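Local coordinates for RagA protein (Porphyromonas gingivalis, PDB 6SLN) that probably imports nutrients, likely peptides, across the outer membrane as a TonB-dependent beta-barrel receptor, at residues A[227-232]-A[985-990]; A[926-931]-A[958-963]. One frame throughout, in Å; residues are numbered along the deposited sequence.

Strand 218-230, the first long barrel strand after the plug region, carries residues 227-232. The chain then builds nearly the whole barrel before coming back at 985-990, on the final strand 986-996; contact 1 thus closes a loop of 752 intervening residues and shuts the barrel. Contact 2 falls late within that loop: strand 921-937 supplies 926-931, and after 26 more residues strand 951-964 supplies 958-963, making a short antiparallel connection. Because 951-964 also pairs with 986-996, four neighbouring strands run 921-937, 951-964, 986-996, 218-230. Centred about 10 Å apart, contact 1 joins the first and last barrel strands, and contact 2 secures two strands next to that seam.

Contact 1. Residues A[227-232]-A[985-990]; sequences ISQILN and NSKQYV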
loop_
_atom_site.group_PDB
_atom_site.type_symbol
_atom_site.label_atom_id
_atom_site.label_comp_id
_atom_site.label_asym_id
_atom_site.label_seq_id
_atom_site.Cartn_x
_atom_site.Cartn_y
_atom_site.Cartn_z
ATOM N N ILE A 227 -23.999 -29.206 -2.593
ATOM C CA ILE A 227 -24.645 -27.958 -2.208
ATOM C C ILE A 227 -24.634 -27.824 -0.692
ATOM O O ILE A 227 -24.532 -28.808 0.041
ATOM C CB ILE A 227 -26.088 -27.866 -2.730
ATOM C CG1 ILE A 227 -26.846 -29.137 -2.389
ATOM C CG2 ILE A 227 -26.092 -27.668 -4.214
ATOM C CD1 ILE A 227 -28.286 -28.902 -2.162
ATOM N N SER A 228 -24.762 -26.580 -0.234
ATOM C CA SER A 228 -24.823 -26.240 1.181
ATOM C C SER A 228 -26.146 -25.544 1.490
ATOM O O SER A 228 -26.517 -24.582 0.810
ATOM C CB SER A 228 -23.650 -25.336 1.571
ATOM O OG SER A 228 -22.421 -26.043 1.545
ATOM N N GLN A 229 -26.849 -26.022 2.520
ATOM C CA GLN A 229 -28.073 -25.392 2.988
ATOM C C GLN A 229 -27.989 -25.074 4.477
ATOM O O GLN A 229 -27.200 -25.670 5.215
ATOM C CB GLN A 229 -29.273 -26.290 2.741
ATOM C CG GLN A 229 -29.241 -26.981 1.422
ATOM C CD GLN A 229 -30.381 -27.952 1.294
ATOM O OE1 GLN A 229 -31.032 -28.289 2.284
ATOM N NE2 GLN A 229 -30.641 -28.406 0.076
ATOM N N ILE A 230 -28.818 -24.121 4.914
ATOM C CA ILE A 230 -28.931 -23.792 6.336
ATOM C C ILE A 230 -29.584 -24.970 7.059
ATOM O O ILE A 230 -30.593 -25.518 6.597
ATOM C CB ILE A 230 -29.704 -22.470 6.510
ATOM C CG1 ILE A 230 -29.628 -21.932 7.931
ATOM C CG2 ILE A 230 -31.142 -22.624 6.164
ATOM C CD1 ILE A 230 -30.502 -20.692 8.119
ATOM N N LEU A 231 -28.970 -25.424 8.159
ATOM C CA LEU A 231 -29.270 -26.784 8.611
ATOM C C LEU A 231 -30.488 -26.888 9.514
ATOM O O LEU A 231 -30.928 -28.006 9.795
ATOM C CB LEU A 231 -28.066 -27.425 9.329
ATOM C CG LEU A 231 -27.187 -26.849 10.455
ATOM C CD1 LEU A 231 -27.918 -26.391 11.726
ATOM C CD2 LEU A 231 -26.178 -27.923 10.809
ATOM N N ASN A 232 -31.051 -25.779 9.976
ATOM C CA ASN A 232 -32.210 -25.878 10.846
ATOM C C ASN A 232 -33.102 -24.672 10.603
ATOM O O ASN A 232 -32.603 -23.543 10.534
ATOM C CB ASN A 232 -31.771 -25.971 12.314
ATOM C CG ASN A 232 -32.912 -25.796 13.279
ATOM O OD1 ASN A 232 -33.871 -26.559 13.269
ATOM N ND2 ASN A 232 -32.803 -24.799 14.140
ATOM N N ASN A 985 -23.874 -23.255 11.071
ATOM C CA ASN A 985 -23.182 -24.273 10.298
ATOM C C ASN A 985 -24.117 -24.809 9.225
ATOM O O ASN A 985 -25.340 -24.651 9.286
ATOM C CB ASN A 985 -22.699 -25.424 11.181
ATOM C CG ASN A 985 -21.382 -25.114 11.874
ATOM O OD1 ASN A 985 -20.342 -24.944 11.230
ATOM N ND2 ASN A 985 -21.424 -25.039 13.199
ATOM N N SER A 986 -23.530 -25.439 8.223
ATOM C CA SER A 986 -24.279 -25.808 7.037
ATOM C C SER A 986 -24.464 -27.312 6.972
ATOM O O SER A 986 -23.792 -28.083 7.664
ATOM C CB SER A 986 -23.571 -25.313 5.781
ATOM O OG SER A 986 -22.201 -25.653 5.839
ATOM N N LYS A 987 -25.408 -27.709 6.130
ATOM C CA LYS A 987 -25.726 -29.100 5.836
ATOM C C LYS A 987 -25.386 -29.313 4.371
ATOM O O LYS A 987 -25.870 -28.568 3.510
ATOM C CB LYS A 987 -27.207 -29.371 6.121
ATOM C CG LYS A 987 -27.747 -30.725 5.709
ATOM C CD LYS A 987 -29.192 -30.882 6.173
ATOM C CE LYS A 987 -30.111 -29.835 5.544
ATOM N NZ LYS A 987 -31.132 -30.443 4.641
ATOM N N GLN A 988 -24.536 -30.291 4.085
ATOM C CA GLN A 988 -24.085 -30.531 2.721
ATOM C C GLN A 988 -24.564 -31.873 2.190
ATOM O O GLN A 988 -24.551 -32.884 2.899
ATOM C CB GLN A 988 -22.564 -30.474 2.618
ATOM C CG GLN A 988 -22.001 -29.074 2.589
ATOM C CD GLN A 988 -21.304 -28.749 3.873
ATOM O OE1 GLN A 988 -20.391 -29.457 4.288
ATOM N NE2 GLN A 988 -21.750 -27.694 4.536
ATOM N N TYR A 989 -24.982 -31.865 0.931
ATOM C CA TYR A 989 -25.141 -33.068 0.128
ATOM C C TYR A 989 -24.115 -33.009 -0.988
ATOM O O TYR A 989 -24.073 -32.033 -1.748
ATOM C CB TYR A 989 -26.541 -33.177 -0.471
ATOM C CG TYR A 989 -27.653 -33.019 0.516
ATOM C CD1 TYR A 989 -28.175 -31.763 0.795
ATOM C CD2 TYR A 989 -28.193 -34.118 1.156
ATOM C CE1 TYR A 989 -29.203 -31.602 1.693
ATOM C CE2 TYR A 989 -29.224 -33.966 2.061
ATOM C CZ TYR A 989 -29.724 -32.701 2.324
ATOM O OH TYR A 989 -30.745 -32.526 3.228
ATOM N N VAL A 990 -23.299 -34.043 -1.094
ATOM C CA VAL A 990 -22.299 -34.123 -2.144
ATOM C C VAL A 990 -22.407 -35.482 -2.812
ATOM O O VAL A 990 -22.637 -36.505 -2.153
ATOM C CB VAL A 990 -20.876 -33.880 -1.590
ATOM C CG1 VAL A 990 -19.859 -33.768 -2.726
ATOM C CG2 VAL A 990 -20.853 -32.598 -0.757
#
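Q229 and K987 pair at the seam where the first strand of the TonB-dependent receptor barrel meets the last. Their backbones satisfy each other twice, Q229 N giving to K987 O at 2.9 Å with an N-H...O angle of 168°, and K987 N returning to Q229 O. Two residues away, I227 N donates to Y989 O (3.0 Å), and the return bond from Y989 N to I227 O is somewhat longer at 3.2 Å. Between these hydrogen-bonded pairs S228 faces Q988, a non-hydrogen-bonded pair, and Q988 CA points its hydrogen at I227 O in a CA-H...O contact.

The side chains of I227, Q229, K987 and Y989 share one partly exposed face. K987 starts with CG anti to N (chi1 173°) but bends at its last two torsions, swinging NZ across to Q229 OE1 at 3.2 Å, well above the amide carbonyl plane and not on a lone pair. Y989 OH is a doubtful second partner of the same NZ, its modelled distance being too short to trust. The Q229 amide meets the edge of the tyrosine ring, its plane turned 63° from the ring, while I227 CD1 packs near Y989 CD1.

S228 and Q988 lie on the buried face, where S228 OG lies against Q988 CG. Q988 OE1 accepts from R959 NE on the neighbouring strand, and S986 O accepts from N960 ND2. Past the paired strands L231 turns its CB toward K987 CB (3.8 Å). N985 ND2 donates to D971 OD2 and to T133 O.

The chemistry implies a seam carried mainly by neutral backbone bonds, with one lysine-to-amide bond added on the partly exposed face; Q988 OE1 and S986 O are satisfied by strand 951-964, and N985 ND2 by D971 and T133.

Contact 2. Residues A[926-931]-A[958-963]; sequences FLRLKN and ARNLLT
R928 and T963 face each other across an antiparallel pair of late strands in the receptor barrel; on its other edge, strand 921-937 has a classic beta bulge, K930 and N931 both facing D862 of strand 857-873. The tight part is polar, with R928, K930 and N960 buried. R928 takes T963 OG1 side-on, NE at 2.9 Å and NH2 at 3.2 Å, with the oxygen at the edge of the guanidinium and only 5° out of its plane. A bend at chi3 (-109°) turns the arginine end to this hydroxyl. Its terminal nitrogens also have carboxylate partners, NH2 a salt bridge to D971 and NH1 one to E973, so the group is held from several directions.

K930 leaves its backbone pointing away from the other strand, yet three bends bring NZ back alongside N960. There it donates to OD1 at 3.1 Å, in the carbonyl plane and on a lone pair. Q123 of the plug region takes NZ as well. N960 N donates to K930 O from above the carbonyl plane, where the chain turns its corner at R959 and N960. In the backbone, L929 N donates to L962 O at 2.9 Å.

The leucine side is looser. L929 CD2 comes no nearer than 4.0 Å to L962 CD1 and lies about as far from L961 CD2; the L929 and L961 side chains run side by side and point the same way. L962 is exposed, whereas L929 is buried and also touches A861 and F863 of strand 857-873.

Back on the polar side, R959 makes a salt bridge through NH1 to D120 of the plug region, and N960 ND2 sits over the centre of the R959 guanidinium, 3.5 Å above its plane.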
loop_
_atom_site.group_PDB
_atom_site.type_symbol
_atom_site.label_atom_id
_atom_site.label_comp_id
_atom_site.label_asym_id
_atom_site.label_seq_id
_atom_site.Cartn_x
_atom_site.Cartn_y
_atom_site.Cartn_z
ATOM N N PHE A 926 -25.739 -30.982 22.056
ATOM C CA PHE A 926 -26.208 -31.473 20.768
ATOM C C PHE A 926 -25.462 -32.730 20.353
ATOM O O PHE A 926 -24.306 -32.937 20.713
ATOM C CB PHE A 926 -26.065 -30.411 19.671
ATOM C CG PHE A 926 -24.638 -30.023 19.367
ATOM C CD1 PHE A 926 -23.920 -30.669 18.364
ATOM C CD2 PHE A 926 -24.017 -28.997 20.069
ATOM C CE1 PHE A 926 -22.603 -30.294 18.073
ATOM C CE2 PHE A 926 -22.712 -28.619 19.769
ATOM C CZ PHE A 926 -22.012 -29.270 18.768
ATOM N N LEU A 927 -26.154 -33.558 19.585
ATOM C CA LEU A 927 -25.571 -34.671 18.856
ATOM C C LEU A 927 -25.690 -34.358 17.371
ATOM O O LEU A 927 -26.760 -33.958 16.901
ATOM C CB LEU A 927 -26.294 -35.966 19.202
ATOM C CG LEU A 927 -26.279 -37.143 18.237
ATOM C CD1 LEU A 927 -24.942 -37.833 18.298
ATOM C CD2 LEU A 927 -27.405 -38.124 18.584
ATOM N N ARG A 928 -24.595 -34.495 16.641
ATOM C CA ARG A 928 -24.594 -34.186 15.221
ATOM C C ARG A 928 -24.121 -35.401 14.443
ATOM O O ARG A 928 -23.035 -35.931 14.704
ATOM C CB ARG A 928 -23.712 -32.979 14.921
ATOM C CG ARG A 928 -24.160 -32.204 13.697
ATOM C CD ARG A 928 -23.762 -30.746 13.852
ATOM N NE ARG A 928 -24.910 -29.887 14.079
ATOM C CZ ARG A 928 -24.841 -28.607 14.426
ATOM N NH1 ARG A 928 -23.664 -28.023 14.598
ATOM N NH2 ARG A 928 -25.966 -27.911 14.598
ATOM N N LEU A 929 -24.944 -35.854 13.509
ATOM C CA LEU A 929 -24.484 -36.788 12.492
ATOM C C LEU A 929 -23.561 -35.994 11.589
ATOM O O LEU A 929 -24.018 -35.254 10.721
ATOM C CB LEU A 929 -25.660 -37.379 11.725
ATOM C CG LEU A 929 -25.310 -38.350 10.605
ATOM C CD1 LEU A 929 -24.305 -39.383 11.082
ATOM C CD2 LEU A 929 -26.564 -39.025 10.062
ATOM N N LYS A 930 -22.254 -36.092 11.829
ATOM C CA LYS A 930 -21.308 -35.244 11.107
ATOM C C LYS A 930 -21.099 -35.724 9.682
ATOM O O LYS A 930 -21.020 -34.914 8.756
ATOM C CB LYS A 930 -19.976 -35.192 11.842
ATOM C CG LYS A 930 -19.992 -34.302 13.043
ATOM C CD LYS A 930 -18.863 -33.306 12.975
ATOM C CE LYS A 930 -19.264 -32.044 12.216
ATOM N NZ LYS A 930 -20.071 -31.129 13.063
ATOM N N ASN A 931 -21.042 -37.029 9.480
ATOM C CA ASN A 931 -20.714 -37.568 8.176
ATOM C C ASN A 931 -21.534 -38.825 7.951
ATOM O O ASN A 931 -21.592 -39.697 8.822
ATOM C CB ASN A 931 -19.210 -37.866 8.092
ATOM C CG ASN A 931 -18.798 -38.454 6.764
ATOM O OD1 ASN A 931 -18.523 -37.727 5.816
ATOM N ND2 ASN A 931 -18.734 -39.781 6.693
ATOM N N ALA A 958 -23.301 -36.839 2.924
ATOM C CA ALA A 958 -23.949 -35.745 3.634
ATOM C C ALA A 958 -23.095 -35.323 4.827
ATOM O O ALA A 958 -22.503 -36.170 5.509
ATOM C CB ALA A 958 -25.352 -36.155 4.107
ATOM N N ARG A 959 -23.019 -34.016 5.081
ATOM C CA ARG A 959 -22.357 -33.485 6.271
ATOM C C ARG A 959 -23.380 -32.726 7.101
ATOM O O ARG A 959 -24.140 -31.915 6.556
ATOM C CB ARG A 959 -21.176 -32.553 5.942
ATOM C CG ARG A 959 -20.451 -32.032 7.214
ATOM C CD ARG A 959 -19.300 -31.022 6.934
ATOM N NE ARG A 959 -19.777 -29.652 7.064
ATOM C CZ ARG A 959 -19.488 -28.855 8.081
ATOM N NH1 ARG A 959 -18.702 -29.305 9.037
ATOM N NH2 ARG A 959 -19.981 -27.616 8.145
ATOM N N ASN A 960 -23.381 -32.986 8.420
ATOM C CA ASN A 960 -24.352 -32.403 9.358
ATOM C C ASN A 960 -25.795 -32.695 8.938
ATOM O O ASN A 960 -26.681 -31.847 9.060
ATOM C CB ASN A 960 -24.134 -30.899 9.522
ATOM C CG ASN A 960 -22.871 -30.568 10.293
ATOM O OD1 ASN A 960 -22.299 -31.423 10.971
ATOM N ND2 ASN A 960 -22.429 -29.317 10.188
ATOM N N LEU A 961 -26.027 -33.914 8.441
ATOM C CA LEU A 961 -27.357 -34.325 7.999
ATOM C C LEU A 961 -28.419 -34.134 9.080
ATOM O O LEU A 961 -29.553 -33.744 8.775
ATOM C CB LEU A 961 -27.311 -35.788 7.560
ATOM C CG LEU A 961 -28.558 -36.424 6.972
ATOM C CD1 LEU A 961 -29.088 -35.593 5.811
ATOM C CD2 LEU A 961 -28.222 -37.830 6.515
ATOM N N LEU A 962 -28.081 -34.416 10.345
ATOM C CA LEU A 962 -29.025 -34.270 11.446
ATOM C C LEU A 962 -28.341 -33.688 12.672
ATOM O O LEU A 962 -27.216 -34.067 13.009
ATOM C CB LEU A 962 -29.667 -35.605 11.868
ATOM C CG LEU A 962 -30.261 -36.578 10.852
ATOM C CD1 LEU A 962 -30.221 -37.991 11.417
ATOM C CD2 LEU A 962 -31.689 -36.188 10.443
ATOM N N THR A 963 -29.053 -32.796 13.356
ATOM C CA THR A 963 -28.710 -32.362 14.697
ATOM C C THR A 963 -29.819 -32.799 15.648
ATOM O O THR A 963 -30.985 -32.896 15.266
ATOM C CB THR A 963 -28.509 -30.842 14.769
ATOM O OG1 THR A 963 -27.752 -30.405 13.633
ATOM C CG2 THR A 963 -27.754 -30.447 16.054
#